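PDB 1E9R: conjugal transfer protein TRWB from Escherichia coli, which probably couples DNA processing to transport during bacterial conjugation, as a P-loop NTPase that assembles into a hexameric ring resembling ring helicases and F1-ATPase. Local coordinates for residues N353-M356 with S357-G361. Residues are numbered along the deposited sequence; the frame is centred on the assembly and turned at random.
Sequences NEDM and SLSLG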
# COMPACT_ATOMS: atom_id res chain seq x y z
N ASN B 353 19.10 -0.23 13.17
CA ASN B 353 20.48 -0.67 13.26
C ASN B 353 20.95 -1.22 11.92
O ASN B 353 22.09 -1.00 11.51
CB ASN B 353 20.62 -1.71 14.37
CG ASN B 353 20.36 -1.11 15.73
OD1 ASN B 353 20.76 0.02 16.01
ND2 ASN B 353 19.70 -1.87 16.61
N GLU B 354 20.06 -1.93 11.24
CA GLU B 354 20.39 -2.46 9.92
C GLU B 354 20.58 -1.28 8.95
O GLU B 354 21.46 -1.30 8.11
CB GLU B 354 19.26 -3.35 9.43
CG GLU B 354 19.27 -3.57 7.93
CD GLU B 354 20.49 -4.33 7.45
OE1 GLU B 354 21.18 -4.97 8.28
OE2 GLU B 354 20.75 -4.28 6.23
N ASP B 355 19.74 -0.27 9.09
CA ASP B 355 19.79 0.94 8.28
C ASP B 355 21.14 1.63 8.48
O ASP B 355 21.83 1.99 7.52
CB ASP B 355 18.62 1.85 8.73
CG ASP B 355 18.48 3.14 7.91
OD1 ASP B 355 19.20 3.34 6.90
OD2 ASP B 355 17.62 3.96 8.29
N MET B 356 21.52 1.81 9.75
CA MET B 356 22.78 2.45 10.09
C MET B 356 23.96 1.61 9.61
O MET B 356 24.94 2.15 9.09
CB MET B 356 22.83 2.69 11.61
CG MET B 356 21.90 3.81 12.08
SD MET B 356 22.21 5.45 11.22
CE MET B 356 21.27 5.31 9.58
N SER B 357 23.87 0.30 9.77
CA SER B 357 24.92 -0.60 9.31
C SER B 357 25.11 -0.45 7.81
O SER B 357 26.23 -0.27 7.32
CB SER B 357 24.54 -2.05 9.63
OG SER B 357 25.40 -2.96 8.97
N LEU B 358 24.00 -0.52 7.07
CA LEU B 358 24.02 -0.39 5.62
C LEU B 358 24.59 0.97 5.22
O LEU B 358 25.40 1.05 4.30
CB LEU B 358 22.60 -0.52 5.06
CG LEU B 358 22.33 -1.02 3.63
CD1 LEU B 358 21.25 -0.17 3.00
CD2 LEU B 358 23.58 -0.99 2.79
N SER B 359 24.17 2.03 5.91
CA SER B 359 24.65 3.39 5.62
C SER B 359 26.17 3.46 5.73
O SER B 359 26.83 4.11 4.91
CB SER B 359 24.03 4.41 6.58
OG SER B 359 22.63 4.53 6.40
N LEU B 360 26.72 2.82 6.77
CA LEU B 360 28.16 2.79 6.98
C LEU B 360 28.79 2.06 5.79
O LEU B 360 29.86 2.43 5.33
CB LEU B 360 28.48 2.09 8.31
CG LEU B 360 28.78 2.99 9.53
CD1 LEU B 360 28.28 4.38 9.32
CD2 LEU B 360 28.15 2.40 10.77
N GLY B 361 28.10 1.03 5.30
CA GLY B 361 28.57 0.32 4.13
C GLY B 361 29.42 -0.91 4.31
O GLY B 361 29.88 -1.21 5.41
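Ser359 returns its hydroxyl to the turn before it, where OG donates to Asp355 O at 2.9 Å. Ser359 N donates to the same oxygen at 2.8 Å. The two donors reach that carbonyl from opposite faces of its plane, the hydroxyl 41° out of it and the amide tilted less. With OG anti to the carbonyl carbon (chi1 -66°), the hydroxyl is swung back along the helix. Met356, bent at chi2 and chi3, brings its terminal CE alongside, 3.5 Å from Ser359 OG. Replaced by alanine, Ser359 would lose OG, which would probably leave Asp355 O with only the backbone amide of its two donors here and open a small gap beside the Met356 methyl. The same i to i-4 backbone bonds run from Ser357 to Asn353, Leu358 to Glu354 and Leu360 to Met356. Further out, Arg390 pairs with Glu354 by a salt bridge and with Ser357 OG by a hydrogen bond, tying this turn to strand 384-390, while Met356 packs on Ile397 and Val342. Pro350 of the second subunit lies against Leu358 and Ser359. Gly361, with positive phi, is the first residue to leave helical geometry after helix 350-360. A hydroxyl bonded back to the carbonyl one turn earlier is common for serines within alpha-helices.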